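PDB 6EDI: glucokinase from Leishmania braziliensis MHOM/BR/75/M2904, which probably catalyses the ATP-dependent phosphorylation of D-glucose to glucose 6-phosphate, working as a dimeric kinase of the actin-like ATPase superfamily. Local coordinates for residues A[176-181]-A[391-396]; A[63-68]-A[169-174]; A[51-56]-A[71-76]. All coordinates share one frame; numbering follows the deposited sequence.

Contact 1: residues A[176-181]-A[391-396]; sequences DYFKVM and LRQVSS
Gln393 lays its side chain over one face of the Phe178 ring, its CG 4.1 Å from the ring centroid in a CH-pi contact displaced toward the rim. The amide plane lies only 30° from that of the ring. This placement follows from Gln393 CG standing anti to the backbone N (chi1 -166°) with the chain extended beyond it. Both amide ends are held: NE2 donates to Ser395 O at 2.9 Å, the acceptor lying in the amide plane, while OE1 pairs with Gly350 N. On the same sheet face, Val180 CG2 touches Leu391 CD2 at 3.6 Å. The reverse face carries Lys179 and Arg392; here Lys179 CG meets Val394 CG1 at 3.7 Å before the lysine chain leads away. At the corner formed by Met181, its CG and SD cross the Arg392 methylenes at about a right angle.

These side chains ride on antiparallel strands 178-182 and 389-393, the former outermost within this chain in the mixed sheet that also holds 345-348 and 205-210. That sheet is distinct from the one containing 51-58, consistent with a two-domain actin-like ATPase fold. Lys179 and Arg392 exchange both backbone bonds. Where strand 389-393 has ended, Val394 N and, weakly, Ser395 N donate to Tyr177 O. Ser395 OG donates to Asp176 O at 2.7 Å in the carbonyl plane, tying the loop to the chain just ahead of strand 178-182. The chemistry implies an outer strand fastened by its backbone, with one buried amide whose bonds fix its rotation against an aromatic face.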
loop_
_atom_site.group_PDB
_atom_site.type_symbol
_atom_site.label_atom_id
_atom_site.label_comp_id
_atom_site.label_asym_id
_atom_site.label_seq_id
_atom_site.Cartn_x
_atom_site.Cartn_y
_atom_site.Cartn_z
ATOM N N ASP A 176 -0.729 26.592 -3.908
ATOM C CA ASP A 176 0.421 27.479 -3.709
ATOM C C ASP A 176 1.747 26.711 -3.697
ATOM O O ASP A 176 2.798 27.290 -3.941
ATOM C CB ASP A 176 0.262 28.303 -2.429
ATOM C CG ASP A 176 -0.937 29.238 -2.481
ATOM O OD1 ASP A 176 -0.965 30.132 -3.346
ATOM O OD2 ASP A 176 -1.853 29.078 -1.652
ATOM N N TYR A 177 1.687 25.406 -3.446
ATOM C CA TYR A 177 2.896 24.606 -3.261
ATOM C C TYR A 177 3.087 23.547 -4.334
ATOM O O TYR A 177 4.190 23.027 -4.523
ATOM C CB TYR A 177 2.913 23.983 -1.856
ATOM C CG TYR A 177 3.050 25.030 -0.784
ATOM C CD1 TYR A 177 1.944 25.738 -0.346
ATOM C CD2 TYR A 177 4.283 25.339 -0.238
ATOM C CE1 TYR A 177 2.058 26.717 0.617
ATOM C CE2 TYR A 177 4.411 26.325 0.729
ATOM C CZ TYR A 177 3.292 27.012 1.148
ATOM O OH TYR A 177 3.394 27.994 2.116
ATOM N N PHE A 178 2.003 23.241 -5.041
ATOM C CA PHE A 178 1.998 22.184 -6.034
ATOM C C PHE A 178 1.311 22.658 -7.306
ATOM O O PHE A 178 0.388 23.474 -7.242
ATOM C CB PHE A 178 1.297 20.945 -5.454
ATOM C CG PHE A 178 2.113 20.245 -4.412
ATOM C CD1 PHE A 178 2.099 20.668 -3.091
ATOM C CD2 PHE A 178 2.942 19.197 -4.767
ATOM C CE1 PHE A 178 2.870 20.032 -2.125
ATOM C CE2 PHE A 178 3.728 18.565 -3.814
ATOM C CZ PHE A 178 3.694 18.977 -2.491
ATOM N N LYS A 179 1.762 22.149 -8.448
ATOM C CA LYS A 179 1.188 22.501 -9.750
ATOM C C LYS A 179 0.773 21.232 -10.465
ATOM O O LYS A 179 1.395 20.181 -10.275
ATOM C CB LYS A 179 2.217 23.228 -10.623
ATOM C CG LYS A 179 2.351 24.697 -10.357
ATOM C CD LYS A 179 2.318 25.469 -11.672
ATOM C CE LYS A 179 1.787 26.893 -11.478
ATOM N NZ LYS A 179 1.095 27.412 -12.708
ATOM N N VAL A 180 -0.238 21.335 -11.321
ATOM C CA VAL A 180 -0.719 20.178 -12.056
ATOM C C VAL A 180 0.204 19.861 -13.209
ATOM O O VAL A 180 0.513 20.731 -14.019
ATOM C CB VAL A 180 -2.131 20.409 -12.598
ATOM C CG1 VAL A 180 -2.586 19.229 -13.453
ATOM C CG2 VAL A 180 -3.074 20.624 -11.448
ATOM N N MET A 181 0.676 18.625 -13.268
ATOM C CA MET A 181 1.398 18.185 -14.450
ATOM C C MET A 181 0.376 17.823 -15.523
ATOM O O MET A 181 0.467 18.285 -16.668
ATOM C CB MET A 181 2.305 17.003 -14.125
ATOM C CG MET A 181 3.372 17.351 -13.124
ATOM S SD MET A 181 4.365 15.980 -12.492
ATOM C CE MET A 181 4.823 15.171 -14.027
ATOM N N LEU A 391 0.694 15.714 -9.936
ATOM C CA LEU A 391 1.071 17.018 -9.393
ATOM C C LEU A 391 2.572 17.052 -9.116
ATOM O O LEU A 391 3.191 16.012 -8.901
ATOM C CB LEU A 391 0.304 17.313 -8.095
ATOM C CG LEU A 391 -1.221 17.231 -8.070
ATOM C CD1 LEU A 391 -1.708 17.598 -6.676
ATOM C CD2 LEU A 391 -1.851 18.147 -9.112
ATOM N N ARG A 392 3.126 18.264 -9.077
ATOM C CA ARG A 392 4.546 18.531 -8.898
ATOM C C ARG A 392 4.729 19.597 -7.839
ATOM O O ARG A 392 4.105 20.649 -7.937
ATOM C CB ARG A 392 5.046 19.189 -10.164
ATOM C CG ARG A 392 6.007 18.441 -10.963
ATOM C CD ARG A 392 6.188 19.258 -12.206
ATOM N NE ARG A 392 6.693 20.567 -11.845
ATOM C CZ ARG A 392 6.375 21.689 -12.472
ATOM N NH1 ARG A 392 5.556 21.648 -13.505
ATOM N NH2 ARG A 392 6.891 22.837 -12.067
ATOM N N GLN A 393 5.615 19.377 -6.874
ATOM C CA GLN A 393 5.943 20.436 -5.920
ATOM C C GLN A 393 6.702 21.574 -6.606
ATOM O O GLN A 393 7.637 21.326 -7.365
ATOM C CB GLN A 393 6.781 19.890 -4.762
ATOM C CG GLN A 393 6.835 20.867 -3.598
ATOM C CD GLN A 393 7.626 20.363 -2.417
ATOM O OE1 GLN A 393 7.996 19.189 -2.353
ATOM N NE2 GLN A 393 7.915 21.268 -1.471
ATOM N N VAL A 394 6.311 22.821 -6.324
ATOM C CA VAL A 394 6.997 23.986 -6.889
ATOM C C VAL A 394 7.553 24.940 -5.837
ATOM O O VAL A 394 8.455 25.729 -6.135
ATOM C CB VAL A 394 6.096 24.769 -7.861
ATOM C CG1 VAL A 394 5.716 23.901 -9.050
ATOM C CG2 VAL A 394 4.841 25.287 -7.149
ATOM N N SER A 395 7.007 24.901 -4.622
ATOM C CA SER A 395 7.453 25.815 -3.563
ATOM C C SER A 395 8.005 25.016 -2.398
ATOM O O SER A 395 7.350 24.082 -1.913
ATOM C CB SER A 395 6.297 26.691 -3.055
ATOM O OG SER A 395 5.500 27.213 -4.106
ATOM N N SER A 396 9.196 25.379 -1.937
ATOM C CA SER A 396 9.804 24.698 -0.801
ATOM C C SER A 396 9.013 24.977 0.470
ATOM O O SER A 396 8.365 26.017 0.593
ATOM C CB SER A 396 11.257 25.137 -0.627
ATOM O OG SER A 396 12.037 24.670 -1.709
#

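Contact 2: residues A[63-68]-A[169-174]; sequences DRSGLH and SNAGIL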
loop_
_atom_site.group_PDB
_atom_site.type_symbol
_atom_site.label_atom_id
_atom_site.label_comp_id
_atom_site.label_asym_id
_atom_site.label_seq_id
_atom_site.Cartn_x
_atom_site.Cartn_y
_atom_site.Cartn_z
ATOM N N ASP A 63 -10.798 28.828 4.474
ATOM C CA ASP A 63 -10.560 27.944 3.324
ATOM C C ASP A 63 -9.184 28.301 2.756
ATOM O O ASP A 63 -8.730 27.769 1.738
ATOM C CB ASP A 63 -11.675 28.029 2.266
ATOM C CG ASP A 63 -12.376 29.371 2.257
ATOM O OD1 ASP A 63 -11.680 30.406 2.337
ATOM O OD2 ASP A 63 -13.626 29.383 2.178
ATOM N N ARG A 64 -8.547 29.239 3.447
ATOM C CA ARG A 64 -7.124 29.495 3.332
ATOM C C ARG A 64 -6.608 29.376 4.763
ATOM O O ARG A 64 -6.328 30.385 5.418
ATOM C CB ARG A 64 -6.860 30.904 2.795
ATOM C CG ARG A 64 -7.981 31.505 1.957
ATOM C CD ARG A 64 -8.707 32.607 2.725
ATOM N NE ARG A 64 -7.773 33.538 3.358
ATOM C CZ ARG A 64 -7.243 34.601 2.757
ATOM N NH1 ARG A 64 -7.552 34.880 1.497
ATOM N NH2 ARG A 64 -6.401 35.389 3.415
ATOM N N SER A 65 -6.493 28.137 5.240
ATOM C CA SER A 65 -6.330 27.860 6.670
ATOM C C SER A 65 -5.203 28.619 7.364
ATOM O O SER A 65 -5.352 29.044 8.510
ATOM C CB SER A 65 -6.200 26.356 6.932
ATOM O OG SER A 65 -5.714 26.085 8.237
ATOM N N GLY A 66 -4.087 28.813 6.674
ATOM C CA GLY A 66 -2.907 29.327 7.338
ATOM C C GLY A 66 -2.430 28.282 8.327
ATOM O O GLY A 66 -3.153 27.880 9.241
ATOM N N LEU A 67 -1.211 27.805 8.131
ATOM C CA LEU A 67 -0.655 26.831 9.045
ATOM C C LEU A 67 0.532 27.523 9.671
ATOM O O LEU A 67 1.263 28.209 8.965
ATOM C CB LEU A 67 -0.224 25.578 8.286
ATOM C CG LEU A 67 -1.368 24.755 7.679
ATOM C CD1 LEU A 67 -0.845 23.718 6.705
ATOM C CD2 LEU A 67 -2.173 24.088 8.772
ATOM N N HIS A 68 0.700 27.377 10.982
ATOM C CA HIS A 68 1.822 28.005 11.672
ATOM C C HIS A 68 2.666 26.947 12.377
ATOM O O HIS A 68 2.138 26.008 12.975
ATOM C CB HIS A 68 1.334 29.061 12.680
ATOM C CG HIS A 68 0.650 30.234 12.048
ATOM N ND1 HIS A 68 -0.451 30.844 12.609
ATOM C CD2 HIS A 68 0.912 30.911 10.904
ATOM C CE1 HIS A 68 -0.845 31.839 11.832
ATOM N NE2 HIS A 68 -0.034 31.901 10.792
ATOM N N SER A 169 -3.377 20.374 1.754
ATOM C CA SER A 169 -4.627 20.172 1.041
ATOM C C SER A 169 -5.830 20.595 1.891
ATOM O O SER A 169 -6.661 21.386 1.444
ATOM C CB SER A 169 -4.766 18.705 0.636
ATOM O OG SER A 169 -5.903 18.527 -0.176
ATOM N N ASN A 170 -5.922 20.057 3.109
ATOM C CA ASN A 170 -7.035 20.384 4.004
ATOM C C ASN A 170 -7.056 21.866 4.342
ATOM O O ASN A 170 -8.102 22.432 4.648
ATOM C CB ASN A 170 -6.956 19.557 5.288
ATOM C CG ASN A 170 -7.255 18.097 5.053
ATOM O OD1 ASN A 170 -7.876 17.740 4.048
ATOM N ND2 ASN A 170 -6.809 17.239 5.971
ATOM N N ALA A 171 -5.887 22.492 4.272
ATOM C CA ALA A 171 -5.780 23.913 4.531
ATOM C C ALA A 171 -6.287 24.768 3.370
ATOM O O ALA A 171 -6.463 25.979 3.527
ATOM C CB ALA A 171 -4.336 24.280 4.871
ATOM N N GLY A 172 -6.495 24.157 2.208
ATOM C CA GLY A 172 -6.985 24.877 1.041
ATOM C C GLY A 172 -5.854 25.555 0.291
ATOM O O GLY A 172 -6.085 26.398 -0.570
ATOM N N ILE A 173 -4.624 25.158 0.606
ATOM C CA ILE A 173 -3.434 25.867 0.157
ATOM C C ILE A 173 -2.549 25.020 -0.771
ATOM O O ILE A 173 -1.413 25.389 -1.096
ATOM C CB ILE A 173 -2.689 26.420 1.399
ATOM C CG1 ILE A 173 -2.403 27.894 1.206
ATOM C CG2 ILE A 173 -1.506 25.572 1.826
ATOM C CD1 ILE A 173 -3.688 28.614 0.946
ATOM N N LEU A 174 -3.083 23.889 -1.222
ATOM C CA LEU A 174 -2.298 22.977 -2.069
ATOM C C LEU A 174 -1.735 23.661 -3.319
ATOM O O LEU A 174 -0.567 23.478 -3.647
ATOM C CB LEU A 174 -3.119 21.736 -2.461
ATOM C CG LEU A 174 -2.335 20.638 -3.179
ATOM C CD1 LEU A 174 -1.279 20.066 -2.254
ATOM C CD2 LEU A 174 -3.248 19.507 -3.671
#
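Ser65 and Ala171 meet where helix 157-170 comes to an end in a Schellman motif, and the loop leading into strand 67-75 docks on that terminus. The first shell is centred on one bond: Ser65 N donates to Ala171 O at 2.8 Å, almost straight at 176° and lying in the carbonyl plane. Beside it, Ser65 CB presses on the alanine, 3.5 Å from Ala171 CB and as close to Ala171 CA, which is tight for carbons. Leu67 completes the apolar side, its CD1 4.0 Å from Ala171 CB, so that the methyl touches both serine and leucine. Ile173 adds a looser touch through CD1 to Arg64 CB; Arg64 itself is poorly ordered.

The next shell sets these groups in place. With chi1 at 165°, Ser65 OG lies opposite its backbone N and is hydrogen-bonded to Ser60 O, which anchors the turn from within its own loop. Leu67 enters the sheet through backbone bonds with Met15 and Gln17, and its side chain also rests on Ala59. On the helix side, Ser169 OG is bonded to Ile200 N and Thr199 OG1, which ties the last helical turn to residues 199-200, while Gly172 N returns to Ser169 O at 2.9 Å. The positive phi of Gly172 swings the chain out of the helix and brings its backbone against the loop. There, less certainly because Asp63 is poorly ordered like Arg64, Gly172 CA makes a CA-H...O contact with Asp63 O at 3.4 Å.

Contact 3: residues A[51-56]-A[71-76]; sequences SARVGF and YVRFKV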
loop_
_atom_site.group_PDB
_atom_site.type_symbol
_atom_site.label_atom_id
_atom_site.label_comp_id
_atom_site.label_asym_id
_atom_site.label_seq_id
_atom_site.Cartn_x
_atom_site.Cartn_y
_atom_site.Cartn_z
ATOM N N SER A 51 20.632 17.563 13.367
ATOM C CA SER A 51 19.656 18.577 13.705
ATOM C C SER A 51 18.292 17.989 14.003
ATOM O O SER A 51 17.706 17.290 13.172
ATOM C CB SER A 51 19.549 19.570 12.556
ATOM O OG SER A 51 19.351 18.875 11.341
ATOM N N ALA A 52 17.795 18.277 15.198
ATOM C CA ALA A 52 16.478 17.825 15.605
ATOM C C ALA A 52 15.614 19.050 15.861
ATOM O O ALA A 52 15.776 19.728 16.874
ATOM C CB ALA A 52 16.581 16.961 16.859
ATOM N N ARG A 53 14.705 19.355 14.944
ATOM C CA ARG A 53 13.833 20.497 15.165
ATOM C C ARG A 53 12.641 20.015 15.967
ATOM O O ARG A 53 12.027 19.015 15.620
ATOM C CB ARG A 53 13.412 21.125 13.835
ATOM C CG ARG A 53 14.611 21.615 13.027
ATOM C CD ARG A 53 14.239 22.111 11.646
ATOM N NE ARG A 53 13.705 21.043 10.807
ATOM C CZ ARG A 53 13.440 21.187 9.514
ATOM N NH1 ARG A 53 13.671 22.355 8.925
ATOM N NH2 ARG A 53 12.958 20.167 8.811
ATOM N N VAL A 54 12.340 20.701 17.065
ATOM C CA VAL A 54 11.232 20.299 17.931
ATOM C C VAL A 54 10.331 21.509 18.121
ATOM O O VAL A 54 10.809 22.581 18.457
ATOM C CB VAL A 54 11.754 19.866 19.312
ATOM C CG1 VAL A 54 10.623 19.356 20.193
ATOM C CG2 VAL A 54 12.821 18.819 19.166
ATOM N N GLY A 55 9.031 21.360 17.916
ATOM C CA GLY A 55 8.160 22.502 18.109
ATOM C C GLY A 55 6.678 22.184 18.088
ATOM O O GLY A 55 6.260 21.089 18.435
ATOM N N PHE A 56 5.895 23.170 17.671
ATOM C CA PHE A 56 4.447 23.124 17.803
ATOM C C PHE A 56 3.821 23.680 16.545
ATOM O O PHE A 56 4.372 24.583 15.913
ATOM C CB PHE A 56 4.019 23.963 19.012
ATOM C CG PHE A 56 4.631 23.512 20.286
ATOM C CD1 PHE A 56 4.066 22.475 21.007
ATOM C CD2 PHE A 56 5.807 24.097 20.747
ATOM C CE1 PHE A 56 4.644 22.035 22.183
ATOM C CE2 PHE A 56 6.399 23.674 21.919
ATOM C CZ PHE A 56 5.822 22.646 22.645
ATOM N N TYR A 71 9.578 26.227 15.860
ATOM C CA TYR A 71 10.440 25.144 16.312
ATOM C C TYR A 71 11.773 25.658 16.810
ATOM O O TYR A 71 12.235 26.722 16.397
ATOM C CB TYR A 71 10.656 24.098 15.204
ATOM C CG TYR A 71 11.396 24.624 13.999
ATOM C CD1 TYR A 71 12.789 24.661 13.964
ATOM C CD2 TYR A 71 10.705 25.093 12.892
ATOM C CE1 TYR A 71 13.463 25.152 12.866
ATOM C CE2 TYR A 71 11.385 25.581 11.789
ATOM C CZ TYR A 71 12.752 25.605 11.784
ATOM O OH TYR A 71 13.403 26.090 10.675
ATOM N N VAL A 72 12.373 24.884 17.707
ATOM C CA VAL A 72 13.728 25.116 18.183
ATOM C C VAL A 72 14.619 24.093 17.500
ATOM O O VAL A 72 14.274 22.912 17.430
ATOM C CB VAL A 72 13.804 24.902 19.703
ATOM C CG1 VAL A 72 15.238 25.034 20.197
ATOM C CG2 VAL A 72 12.900 25.886 20.410
ATOM N N ARG A 73 15.750 24.531 16.962
ATOM C CA ARG A 73 16.676 23.566 16.386
ATOM C C ARG A 73 17.648 23.124 17.463
ATOM O O ARG A 73 18.412 23.932 17.989
ATOM C CB ARG A 73 17.423 24.151 15.188
ATOM C CG ARG A 73 18.415 23.180 14.560
ATOM C CD ARG A 73 19.185 23.836 13.427
ATOM N NE ARG A 73 18.302 24.457 12.437
ATOM C CZ ARG A 73 17.773 23.814 11.401
ATOM N NH1 ARG A 73 18.024 22.524 11.225
ATOM N NH2 ARG A 73 16.980 24.453 10.547
ATOM N N PHE A 74 17.594 21.844 17.810
ATOM C CA PHE A 74 18.537 21.274 18.759
ATOM C C PHE A 74 19.622 20.587 17.956
ATOM O O PHE A 74 19.406 20.233 16.796
ATOM C CB PHE A 74 17.838 20.274 19.687
ATOM C CG PHE A 74 16.904 20.911 20.673
ATOM C CD1 PHE A 74 17.360 21.318 21.921
ATOM C CD2 PHE A 74 15.560 21.095 20.363
ATOM C CE1 PHE A 74 16.494 21.910 22.843
ATOM C CE2 PHE A 74 14.690 21.682 21.280
ATOM C CZ PHE A 74 15.159 22.087 22.521
ATOM N N LYS A 75 20.793 20.412 18.558
ATOM C CA LYS A 75 21.893 19.762 17.870
ATOM C C LYS A 75 22.168 18.409 18.490
ATOM O O LYS A 75 22.377 18.307 19.700
ATOM C CB LYS A 75 23.156 20.637 17.896
ATOM C CG LYS A 75 23.114 21.807 16.918
ATOM C CD LYS A 75 22.275 22.969 17.458
ATOM C CE LYS A 75 21.715 23.838 16.332
ATOM N NZ LYS A 75 21.050 25.080 16.844
ATOM N N VAL A 76 22.149 17.370 17.657
ATOM C CA VAL A 76 22.494 16.019 18.088
ATOM C C VAL A 76 24.015 15.913 18.232
ATOM O O VAL A 76 24.725 15.521 17.300
ATOM C CB VAL A 76 21.982 14.958 17.094
ATOM C CG1 VAL A 76 21.975 13.586 17.752
ATOM C CG2 VAL A 76 20.582 15.328 16.599
#
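Val54 and Phe74 pack on the tight side of this strand pair: Val54 CG2 lies 3.8 Å from Phe74 CD2, and the two side chains meet at an oblique angle. Phe74 CG is turned beside its backbone N (chi1 -71°), which brings the ring back across the neighbouring strand with Ala52 O in the ring plane at its edge. Within its own strand, Val72 CG1 covers one face of the same ring. Helix 84-98 closes over this side, where Phe87 stacks with Phe74 and also touches Ala52. Farther along, Val76 CG2 comes to 4.3 Å from Ala52 CB.

The strands are the two arms of a beta hairpin, 51-58 and 67-75, within the mixed sheet of an actin-like ATPase domain. Ala52 with Phe74 and Val54 with Val72 are its hydrogen-bonded pairs, each exchanging two backbone bonds. At Gly55 the chains draw closest, Gly55 CA to Tyr71 CA being 3.9 Å.

The reverse face is more polar, and is partly exposed at Ser51, Arg53 and Arg73 and exposed at Lys75. Its contact with buried Tyr71 is nonetheless close: Arg53 runs alongside the ring, pointing the same way, its CD 3.4 Å from Tyr71 CE1. The guanidinium stands 68° to the ring and too far off for more than a weak cation-pi attraction. The methylenes of Arg53 also lie over one face of the Arg73 guanidinium, while Ser51 CB sits in plane at its edge, 3.6 Å from Arg73 NH1. Arg53 NH1 and Arg73 NH2 approach to 4.2 Å, a like-charge pair probably eased by the long, weak ion pairs of Arg53 with Asp46 and of Arg73 with Glu20. Ser51 OG is hydrogen-bonded to Gly48 O.

In the fold
Contact 3 is the buried one, with an apolar face under helix 84-98; contacts 1 and 2 are only partly buried. Contacts 1 and 3 are both antiparallel strand pairs, but in separate sheets, their centres about 27 Å apart. Contact 2 joins a loop to a helix end by a single hydrogen bond and a few carbon contacts. It shares strand 67-75 with contact 3. Its helix 157-170 follows strand 152-156 of the sheet of contact 3, and the next helix, 174-177, leads into strand 178-182 of the other sheet, in contact 1. Contacts 1 and 2 also touch directly, Leu391 CD1 to Leu174 CD2 at 3.9 Å.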